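PDB 5ZI1: insecticidal crystal protein Cry7Cal from Bacillus thuringiensis, which is a delta endotoxin active against the locust Locusta migratoria manilensis, probably acting through receptor binding and membrane pore formation in the insect gut. Local coordinates for residues Gly380-Ser383 / Ser384-Ser388; Tyr422-Leu425 / Glu426-Gly429; Ala96-Ala99 / Trp100-Arg104; Gly35-Gly38 / Leu39-Val43. All blocks are in the same frame, centred on the assembly; numbering follows the deposited sequence.

Contact 1. Residues Gly380-Ser383 / Ser384-Ser388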
loop_
_atom_site.group_PDB
_atom_site.type_symbol
_atom_site.label_atom_id
_atom_site.label_comp_id
_atom_site.label_asym_id
_atom_site.label_seq_id
_atom_site.Cartn_x
_atom_site.Cartn_y
_atom_site.Cartn_z
ATOM N N GLY A 380 -0.885 -9.479 -19.389
ATOM C CA GLY A 380 -1.551 -8.200 -19.293
ATOM C C GLY A 380 -3.037 -8.290 -19.586
ATOM O O GLY A 380 -3.529 -9.262 -20.154
ATOM N N ILE A 381 -3.751 -7.242 -19.184
ATOM C CA ILE A 381 -5.175 -7.112 -19.480
ATOM C C ILE A 381 -5.469 -5.638 -19.653
ATOM O O ILE A 381 -4.986 -4.809 -18.877
ATOM C CB ILE A 381 -6.056 -7.740 -18.375
ATOM C CG1 ILE A 381 -7.529 -7.734 -18.802
ATOM C CG2 ILE A 381 -5.843 -7.037 -16.995
ATOM C CD1 ILE A 381 -8.487 -8.411 -17.822
ATOM N N ASN A 382 -6.239 -5.291 -20.668
ATOM C CA ASN A 382 -6.465 -3.874 -20.925
ATOM C C ASN A 382 -7.890 -3.487 -20.554
ATOM O O ASN A 382 -8.704 -4.323 -20.155
ATOM C CB ASN A 382 -6.125 -3.504 -22.381
ATOM C CG ASN A 382 -7.166 -3.979 -23.410
ATOM O OD1 ASN A 382 -8.220 -4.535 -23.081
ATOM N ND2 ASN A 382 -6.856 -3.738 -24.684
ATOM N N SER A 383 -8.181 -2.193 -20.712
ATOM C CA SER A 383 -9.452 -1.632 -20.261
ATOM C C SER A 383 -10.656 -2.311 -20.900
ATOM O O SER A 383 -11.757 -2.247 -20.337
ATOM C CB SER A 383 -9.477 -0.143 -20.561
ATOM O OG SER A 383 -8.448 0.160 -21.488
ATOM N N SER A 384 -10.478 -2.964 -22.049
ATOM C CA SER A 384 -11.547 -3.723 -22.677
ATOM C C SER A 384 -11.663 -5.143 -22.145
ATOM O O SER A 384 -12.510 -5.895 -22.635
ATOM C CB SER A 384 -11.337 -3.755 -24.189
ATOM O OG SER A 384 -11.008 -2.462 -24.674
ATOM N N ASN A 385 -10.834 -5.518 -21.165
ATOM C CA ASN A 385 -10.779 -6.864 -20.581
ATOM C C ASN A 385 -10.217 -7.897 -21.551
ATOM O O ASN A 385 -10.546 -9.083 -21.459
ATOM C CB ASN A 385 -12.144 -7.349 -20.074
ATOM C CG ASN A 385 -12.846 -6.330 -19.203
ATOM O OD1 ASN A 385 -12.268 -5.801 -18.249
ATOM N ND2 ASN A 385 -14.101 -6.043 -19.531
ATOM N N VAL A 386 -9.361 -7.498 -22.480
ATOM C CA VAL A 386 -8.784 -8.459 -23.407
ATOM C C VAL A 386 -7.401 -8.860 -22.893
ATOM O O VAL A 386 -6.533 -8.009 -22.661
ATOM C CB VAL A 386 -8.770 -7.921 -24.855
ATOM C CG1 VAL A 386 -10.124 -7.345 -25.183
ATOM C CG2 VAL A 386 -7.729 -6.853 -25.074
ATOM N N LEU A 387 -7.219 -10.158 -22.655
ATOM C CA LEU A 387 -5.927 -10.658 -22.209
ATOM C C LEU A 387 -4.880 -10.513 -23.306
ATOM O O LEU A 387 -5.159 -10.720 -24.493
ATOM C CB LEU A 387 -6.033 -12.121 -21.798
ATOM C CG LEU A 387 -6.987 -12.383 -20.642
ATOM C CD1 LEU A 387 -6.931 -13.839 -20.252
ATOM C CD2 LEU A 387 -6.617 -11.496 -19.457
ATOM N N SER A 388 -3.672 -10.145 -22.902
ATOM C CA SER A 388 -2.534 -10.087 -23.799
ATOM C C SER A 388 -1.335 -10.734 -23.120
ATOM O O SER A 388 -1.293 -10.912 -21.899
ATOM C CB SER A 388 -2.207 -8.653 -24.211
ATOM O OG SER A 388 -1.743 -7.917 -23.093
HETATM O O HOH W 1 -9.157 -1.082 -23.555
#

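Contact 2. Residues Tyr422-Leu425 / Glu426-Gly429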
loop_
_atom_site.group_PDB
_atom_site.type_symbol
_atom_site.label_atom_id
_atom_site.label_comp_id
_atom_site.label_asym_id
_atom_site.label_seq_id
_atom_site.Cartn_x
_atom_site.Cartn_y
_atom_site.Cartn_z
ATOM N N TYR A 422 -10.521 -6.158 -16.181
ATOM C CA TYR A 422 -9.603 -5.067 -15.874
ATOM C C TYR A 422 -10.042 -4.301 -14.631
ATOM O O TYR A 422 -11.173 -3.811 -14.559
ATOM C CB TYR A 422 -9.551 -4.122 -17.078
ATOM C CG TYR A 422 -8.642 -2.922 -16.977
ATOM C CD1 TYR A 422 -7.305 -3.012 -17.340
ATOM C CD2 TYR A 422 -9.133 -1.681 -16.572
ATOM C CE1 TYR A 422 -6.470 -1.901 -17.280
ATOM C CE2 TYR A 422 -8.305 -0.561 -16.512
ATOM C CZ TYR A 422 -6.977 -0.679 -16.866
ATOM O OH TYR A 422 -6.147 0.418 -16.809
ATOM N N GLY A 423 -9.133 -4.185 -13.660
ATOM C CA GLY A 423 -9.374 -3.384 -12.482
ATOM C C GLY A 423 -9.961 -4.128 -11.308
ATOM O O GLY A 423 -10.045 -3.557 -10.221
ATOM N N ASP A 424 -10.336 -5.390 -11.481
ATOM C CA ASP A 424 -10.974 -6.181 -10.430
ATOM C C ASP A 424 -9.923 -6.639 -9.417
ATOM O O ASP A 424 -9.161 -7.578 -9.669
ATOM C CB ASP A 424 -11.707 -7.366 -11.057
ATOM C CG ASP A 424 -12.505 -8.172 -10.046
ATOM O OD1 ASP A 424 -12.625 -7.731 -8.875
ATOM O OD2 ASP A 424 -13.025 -9.243 -10.428
ATOM N N LEU A 425 -9.890 -5.990 -8.246
ATOM C CA LEU A 425 -8.985 -6.431 -7.181
ATOM C C LEU A 425 -9.365 -7.771 -6.593
ATOM O O LEU A 425 -8.495 -8.452 -6.051
ATOM C CB LEU A 425 -8.908 -5.431 -6.035
ATOM C CG LEU A 425 -8.585 -4.053 -6.558
ATOM C CD1 LEU A 425 -9.781 -3.105 -6.336
ATOM C CD2 LEU A 425 -7.273 -3.584 -5.944
ATOM N N GLU A 426 -10.632 -8.161 -6.668
ATOM C CA GLU A 426 -10.987 -9.526 -6.313
ATOM C C GLU A 426 -10.194 -10.531 -7.134
ATOM O O GLU A 426 -10.032 -11.677 -6.701
ATOM C CB GLU A 426 -12.484 -9.738 -6.513
ATOM C CG GLU A 426 -13.155 -10.514 -5.408
ATOM C CD GLU A 426 -14.601 -10.079 -5.213
ATOM O OE1 GLU A 426 -15.184 -9.539 -6.179
ATOM O OE2 GLU A 426 -15.141 -10.238 -4.087
ATOM N N GLU A 427 -9.677 -10.122 -8.295
ATOM C CA GLU A 427 -8.892 -11.013 -9.143
ATOM C C GLU A 427 -7.391 -10.802 -8.990
ATOM O O GLU A 427 -6.659 -11.768 -8.797
ATOM C CB GLU A 427 -9.301 -10.845 -10.615
ATOM C CG GLU A 427 -10.582 -11.574 -10.954
ATOM C CD GLU A 427 -10.963 -11.436 -12.416
ATOM O OE1 GLU A 427 -11.636 -10.445 -12.763
ATOM O OE2 GLU A 427 -10.568 -12.312 -13.220
ATOM N N TYR A 428 -6.915 -9.562 -9.088
ATOM C CA TYR A 428 -5.495 -9.272 -8.950
ATOM C C TYR A 428 -5.336 -7.939 -8.236
ATOM O O TYR A 428 -6.087 -6.994 -8.495
ATOM C CB TYR A 428 -4.775 -9.248 -10.308
ATOM C CG TYR A 428 -5.191 -8.142 -11.265
ATOM C CD1 TYR A 428 -6.351 -8.245 -12.025
ATOM C CD2 TYR A 428 -4.397 -7.021 -11.436
ATOM C CE1 TYR A 428 -6.728 -7.236 -12.912
ATOM C CE2 TYR A 428 -4.761 -6.009 -12.302
ATOM C CZ TYR A 428 -5.926 -6.117 -13.046
ATOM O OH TYR A 428 -6.275 -5.094 -13.916
ATOM N N GLY A 429 -4.364 -7.868 -7.328
ATOM C CA GLY A 429 -4.249 -6.696 -6.475
ATOM C C GLY A 429 -3.155 -5.740 -6.889
ATOM O O GLY A 429 -3.099 -4.609 -6.399
#

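Contact 3. Residues Ala96-Ala99 / Trp100-Arg104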
loop_
_atom_site.group_PDB
_atom_site.type_symbol
_atom_site.label_atom_id
_atom_site.label_comp_id
_atom_site.label_asym_id
_atom_site.label_seq_id
_atom_site.Cartn_x
_atom_site.Cartn_y
_atom_site.Cartn_z
ATOM N N ALA A 96 -26.564 -10.443 17.202
ATOM C CA ALA A 96 -27.486 -9.524 17.866
ATOM C C ALA A 96 -27.752 -8.298 17.018
ATOM O O ALA A 96 -28.865 -7.755 17.050
ATOM C CB ALA A 96 -26.957 -9.086 19.235
ATOM N N LEU A 97 -26.748 -7.840 16.266
ATOM C CA LEU A 97 -26.986 -6.746 15.329
ATOM C C LEU A 97 -28.028 -7.136 14.286
ATOM O O LEU A 97 -28.844 -6.309 13.870
ATOM C CB LEU A 97 -25.676 -6.333 14.664
ATOM C CG LEU A 97 -25.742 -5.040 13.850
ATOM C CD1 LEU A 97 -26.334 -3.902 14.684
ATOM C CD2 LEU A 97 -24.352 -4.678 13.348
ATOM N N GLU A 98 -28.030 -8.403 13.873
ATOM C CA GLU A 98 -28.988 -8.846 12.869
ATOM C C GLU A 98 -30.388 -8.948 13.455
ATOM O O GLU A 98 -31.358 -8.499 12.834
ATOM C CB GLU A 98 -28.544 -10.183 12.284
ATOM C CG GLU A 98 -29.198 -10.512 10.963
ATOM C CD GLU A 98 -28.478 -11.635 10.238
ATOM O OE1 GLU A 98 -28.817 -11.878 9.061
ATOM O OE2 GLU A 98 -27.569 -12.260 10.848
ATOM N N ALA A 99 -30.512 -9.527 14.651
ATOM C CA ALA A 99 -31.817 -9.621 15.304
ATOM C C ALA A 99 -32.431 -8.247 15.521
ATOM O O ALA A 99 -33.647 -8.077 15.398
ATOM C CB ALA A 99 -31.696 -10.361 16.635
ATOM N N TRP A 100 -31.610 -7.250 15.849
ATOM C CA TRP A 100 -32.158 -5.920 16.083
ATOM C C TRP A 100 -32.553 -5.260 14.771
ATOM O O TRP A 100 -33.615 -4.630 14.671
ATOM C CB TRP A 100 -31.150 -5.050 16.843
ATOM C CG TRP A 100 -31.437 -3.576 16.676
ATOM C CD1 TRP A 100 -32.438 -2.862 17.265
ATOM C CD2 TRP A 100 -30.720 -2.652 15.849
ATOM N NE1 TRP A 100 -32.388 -1.549 16.857
ATOM C CE2 TRP A 100 -31.343 -1.398 15.984
ATOM C CE3 TRP A 100 -29.611 -2.763 15.008
ATOM C CZ2 TRP A 100 -30.894 -0.268 15.308
ATOM C CZ3 TRP A 100 -29.169 -1.636 14.339
ATOM C CH2 TRP A 100 -29.809 -0.408 14.493
ATOM N N GLN A 101 -31.703 -5.395 13.756
ATOM C CA GLN A 101 -31.973 -4.788 12.459
ATOM C C GLN A 101 -33.290 -5.284 11.863
ATOM O O GLN A 101 -34.003 -4.520 11.205
ATOM C CB GLN A 101 -30.791 -5.074 11.530
ATOM C CG GLN A 101 -31.126 -5.135 10.067
ATOM C CD GLN A 101 -31.149 -3.772 9.428
ATOM O OE1 GLN A 101 -31.480 -2.764 10.076
ATOM N NE2 GLN A 101 -30.777 -3.719 8.146
ATOM N N ASN A 102 -33.652 -6.535 12.118
ATOM C CA ASN A 102 -34.881 -7.105 11.593
ATOM C C ASN A 102 -36.083 -6.926 12.525
ATOM O O ASN A 102 -37.143 -7.510 12.276
ATOM C CB ASN A 102 -34.650 -8.583 11.291
ATOM C CG ASN A 102 -33.637 -8.785 10.177
ATOM O OD1 ASN A 102 -33.589 -8.006 9.219
ATOM N ND2 ASN A 102 -32.796 -9.806 10.317
ATOM N N ASN A 103 -35.954 -6.129 13.583
ATOM C CA ASN A 103 -37.071 -5.915 14.492
ATOM C C ASN A 103 -36.774 -4.696 15.359
ATOM O O ASN A 103 -36.889 -4.758 16.588
ATOM C CB ASN A 103 -37.304 -7.162 15.350
ATOM C CG ASN A 103 -38.588 -7.094 16.160
ATOM O OD1 ASN A 103 -39.358 -6.135 16.047
ATOM N ND2 ASN A 103 -38.799 -8.088 17.021
ATOM N N ARG A 104 -36.377 -3.590 14.728
ATOM C CA ARG A 104 -35.856 -2.420 15.431
ATOM C C ARG A 104 -36.772 -1.870 16.522
ATOM O O ARG A 104 -36.297 -1.261 17.486
ATOM C CB ARG A 104 -35.563 -1.304 14.443
ATOM C CG ARG A 104 -34.451 -1.624 13.497
ATOM C CD ARG A 104 -34.026 -0.361 12.809
ATOM N NE ARG A 104 -32.899 -0.592 11.921
ATOM C CZ ARG A 104 -32.030 0.349 11.583
ATOM N NH1 ARG A 104 -32.174 1.577 12.067
ATOM N NH2 ARG A 104 -31.026 0.063 10.767
#

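Contact 4. Residues Gly35-Gly38 / Leu39-Val43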
loop_
_atom_site.group_PDB
_atom_site.type_symbol
_atom_site.label_atom_id
_atom_site.label_comp_id
_atom_site.label_asym_id
_atom_site.label_seq_id
_atom_site.Cartn_x
_atom_site.Cartn_y
_atom_site.Cartn_z
ATOM N N GLY A 35 -25.549 -3.732 5.219
ATOM C CA GLY A 35 -24.212 -3.894 4.675
ATOM C C GLY A 35 -23.180 -4.176 5.750
ATOM O O GLY A 35 -22.291 -5.010 5.561
ATOM N N ILE A 36 -23.274 -3.475 6.889
ATOM C CA ILE A 36 -22.371 -3.738 8.012
ATOM C C ILE A 36 -22.431 -5.210 8.406
ATOM O O ILE A 36 -21.404 -5.828 8.710
ATOM C CB ILE A 36 -22.712 -2.819 9.199
ATOM C CG1 ILE A 36 -22.164 -1.402 8.981
ATOM C CG2 ILE A 36 -22.171 -3.384 10.494
ATOM C CD1 ILE A 36 -20.777 -1.164 9.517
ATOM N N ILE A 37 -23.633 -5.796 8.388
ATOM C CA ILE A 37 -23.775 -7.208 8.724
ATOM C C ILE A 37 -23.068 -8.074 7.692
ATOM O O ILE A 37 -22.390 -9.049 8.037
ATOM C CB ILE A 37 -25.263 -7.583 8.858
ATOM C CG1 ILE A 37 -25.843 -7.015 10.162
ATOM C CG2 ILE A 37 -25.441 -9.102 8.803
ATOM C CD1 ILE A 37 -27.359 -7.088 10.240
ATOM N N GLY A 38 -23.193 -7.721 6.414
ATOM C CA GLY A 38 -22.501 -8.468 5.381
ATOM C C GLY A 38 -20.995 -8.343 5.480
ATOM O O GLY A 38 -20.265 -9.312 5.244
ATOM N N LEU A 39 -20.507 -7.150 5.832
ATOM C CA LEU A 39 -19.071 -6.979 6.029
ATOM C C LEU A 39 -18.568 -7.842 7.183
ATOM O O LEU A 39 -17.539 -8.516 7.066
ATOM C CB LEU A 39 -18.735 -5.509 6.271
ATOM C CG LEU A 39 -17.239 -5.295 6.507
ATOM C CD1 LEU A 39 -16.477 -5.770 5.296
ATOM C CD2 LEU A 39 -16.893 -3.856 6.802
ATOM N N PHE A 40 -19.290 -7.844 8.304
ATOM C CA PHE A 40 -18.875 -8.652 9.444
ATOM C C PHE A 40 -18.805 -10.131 9.072
ATOM O O PHE A 40 -17.773 -10.781 9.259
ATOM C CB PHE A 40 -19.826 -8.436 10.615
ATOM C CG PHE A 40 -19.419 -7.321 11.555
ATOM C CD1 PHE A 40 -18.313 -7.458 12.384
ATOM C CD2 PHE A 40 -20.176 -6.150 11.638
ATOM C CE1 PHE A 40 -17.951 -6.436 13.254
ATOM C CE2 PHE A 40 -19.834 -5.124 12.508
ATOM C CZ PHE A 40 -18.722 -5.262 13.322
ATOM N N THR A 41 -19.902 -10.683 8.535
ATOM C CA THR A 41 -19.916 -12.097 8.158
ATOM C C THR A 41 -18.825 -12.415 7.145
ATOM O O THR A 41 -18.132 -13.431 7.264
ATOM C CB THR A 41 -21.277 -12.486 7.589
ATOM O OG1 THR A 41 -21.544 -11.676 6.438
ATOM C CG2 THR A 41 -22.377 -12.291 8.630
ATOM N N GLU A 42 -18.653 -11.548 6.148
ATOM C CA GLU A 42 -17.540 -11.679 5.211
ATOM C C GLU A 42 -16.204 -11.715 5.944
ATOM O O GLU A 42 -15.356 -12.580 5.683
ATOM C CB GLU A 42 -17.580 -10.503 4.236
ATOM C CG GLU A 42 -17.086 -10.754 2.832
ATOM C CD GLU A 42 -17.599 -9.695 1.846
ATOM O OE1 GLU A 42 -18.290 -8.734 2.270
ATOM O OE2 GLU A 42 -17.318 -9.828 0.638
ATOM N N VAL A 43 -16.007 -10.775 6.876
ATOM C CA VAL A 43 -14.715 -10.591 7.529
ATOM C C VAL A 43 -14.424 -11.736 8.486
ATOM O O VAL A 43 -13.272 -12.173 8.620
ATOM C CB VAL A 43 -14.673 -9.223 8.242
ATOM C CG1 VAL A 43 -13.647 -9.209 9.368
ATOM C CG2 VAL A 43 -14.346 -8.128 7.245
#

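Contact 1. Residues Gly380-Ser383 / Ser384-Ser388
The tip of a beta hairpin, where strand 369-382 turns back into strand 387-393, is built from contacts between Gly380-Ser383 and Ser384-Ser388. Gly380 and Ser388 form the antiparallel hydrogen-bonded pair, joined by Gly380 N to Ser388 O at 2.9 Å and by the reciprocal bond from Ser388 N. Ile381 and Leu387 follow as a non-hydrogen-bonded pair. Their side chains share one face of the sheet, where Ile381 CG1 lies 3.9 Å from Leu387 CD2 and Tyr355 of strand 352-365 packs against both. The hairpin borders an antiparallel sheet of the middle domain, strand 387-393 being outermost within the chain. Beyond the pair comes a type I turn from Asn382 to Asn385, closed by a short bond of 2.6 Å from Asn385 N to Asn382 O. Asn385 then takes a left-handed backbone (phi 69°), giving the classic combination of type I turn and G1 bulge, and a weak bond from Asn382 N to Val386 O reconnects the arms. The Asn382 side chain also bridges the reversal. With CG between the backbone N and the carbonyl carbon (chi1 75°), its OD1 accepts Ser384 N at 2.9 Å, an Asx turn, and Val386 N at 3.2 Å. The two donors approach opposite faces of the amide, while Val386 CG2 packs across its end. One water lies 2.5 Å from Ser383 OG and 2.6 Å from Ser384 OG.

Contact 2. Residues Tyr422-Leu425 / Glu426-Gly429
Asp424 O gathers the backbone of this irregular loop, accepting Glu427 N at 2.9 Å and Tyr428 N at 3.1 Å. Tyr428 N arrives in the carbonyl plane and Glu427 N from well above it, so a single oxygen holds the chain through a helix-like turn at Leu425 and Glu426. A weak bond from Glu426 N to Asp424 OD1 adds to the turn. The other carboxylate oxygen, Asp424 OD2, stands 3.0 Å from Glu427 OE1, with the two carboxylate planes 67° apart. Such closeness would be costly if both groups were charged and may raise the pKa of one; the backbone amides of Ile421 and Leu417, which bond to OE1 and OE2 of Glu427, probably offset part of that cost. Tyr428 reaches back along the loop. Its CG occupies the position between the backbone N and the carbonyl carbon (chi1 65°), and its OH accepts a fairly straight bond from Gly423 N at 3.0 Å while also bonding Asp353. The loop lies in the toxin's middle domain, linking strands 404-407 and 430-437: Tyr428 ties it to strand 352-365, Leu425 and Tyr428 pack on Val455, and Glu426 makes a long, weak ion pair with Arg22 of helix 13-26 in the N-terminal helical domain.

Contact 3. Residues Ala96-Ala99 / Trp100-Arg104
Leu97 and Trp100 lie side by side and point the same way, with Leu97 CD1 3.5 Å from Trp100 CE3 and nearly as close to CZ3, at the six-membered ring of the indole. The Arg104 side chain covers one indole face: its CG sits toward the rim, and Trp100 CH2 comes over the centre of the guanidinium, 3.7 Å above that plane. Gln101 fixes the rotation of this cation. Its chain bends at chi2 (84°) to bring OE1 to the guanidinium edge, in plane, where it accepts Arg104 NH2 at 2.9 Å and Arg104 NE at 3.2 Å. A third nitrogen, Arg104 NH1, makes a salt bridge to Glu164 of helix 141-165, and Trp165 of the same helix meets Trp100 edge-to-face. Beneath these side chains the helical bonds run out in order. Gln101 N reaches Leu97 O at 3.0 Å and Asn102 N reaches Glu98 O at 3.1 Å. Asn102 then leaves helical geometry, and Asn103 N falls back on Trp100 O. This is the C-terminal end of helix 73-101, just before helix 107-127, in the N-terminal helical bundle of the delta endotoxins, the domain associated in this family with pore formation.

Contact 4. Residues Gly35-Gly38 / Leu39-Val43
Gly35 to Glu42 form unbroken alpha helix, the amides of Leu39, Phe40, Thr41 and Glu42 bonding in turn to the carbonyls of Gly35, Ile36, Ile37 and Gly38. One turn apart on the buried side, Ile36 and Phe40 run side by side. Ile36 CG2, anti to the backbone N, touches Phe40 CE2, 3.5 Å away. A first torsion of -91°, away from the staggered values, swings the phenyl ring back toward the preceding turn, where Phe40 CD2 comes within 3.2 Å of Ile36 O. This helix, 33-47, belongs to the N-terminal alpha-helical bundle of the toxin, and its apolar side faces several partners. Phe153 of helix 141-165 receives Ile36, Leu39 and Phe40, the two phenyl rings meeting with their planes at about 45°. Phe40 also packs on Leu90 and Thr94 of helix 73-101, whereas Leu39 turns to Thr23 and Phe24 of helix 13-26. Thr41 is partly exposed. Its OG1 is folded back onto the helix, 2.9 Å from Gly38 O and 3.2 Å from Ile37 O, so one hydroxyl has two backbone carbonyls as possible acceptors. Its methyl group, CG2, lies alongside Ile37 O at 3.3 Å. Next to it Gly38 O receives Glu42 N at 2.9 Å, and Glu42, at the exposed surface, brings its CB to 3.1 Å from the same oxygen.

How the contacts relate
Followed from the N terminus, the order is contact 4, contact 3, contact 1, contact 2; all are local, in series, and none nests in or crosses another. Contact 4 winds one helix of the N-terminal bundle, and contact 3 ends another. The two helices pack together, Ile37 CD1 lying 3.6 Å from Glu98 CA. In the middle domain, contact 1 closes a beta hairpin and contact 2 curls the loop leading into strand 430-437. These also touch, through a probable hydrogen bond between Asn385 OD1 and Tyr422 N. Between domains, contacts 2 and 4 approach to about 5 Å between nearest atoms without touching; contacts 1 and 3 are centred about 44 Å apart.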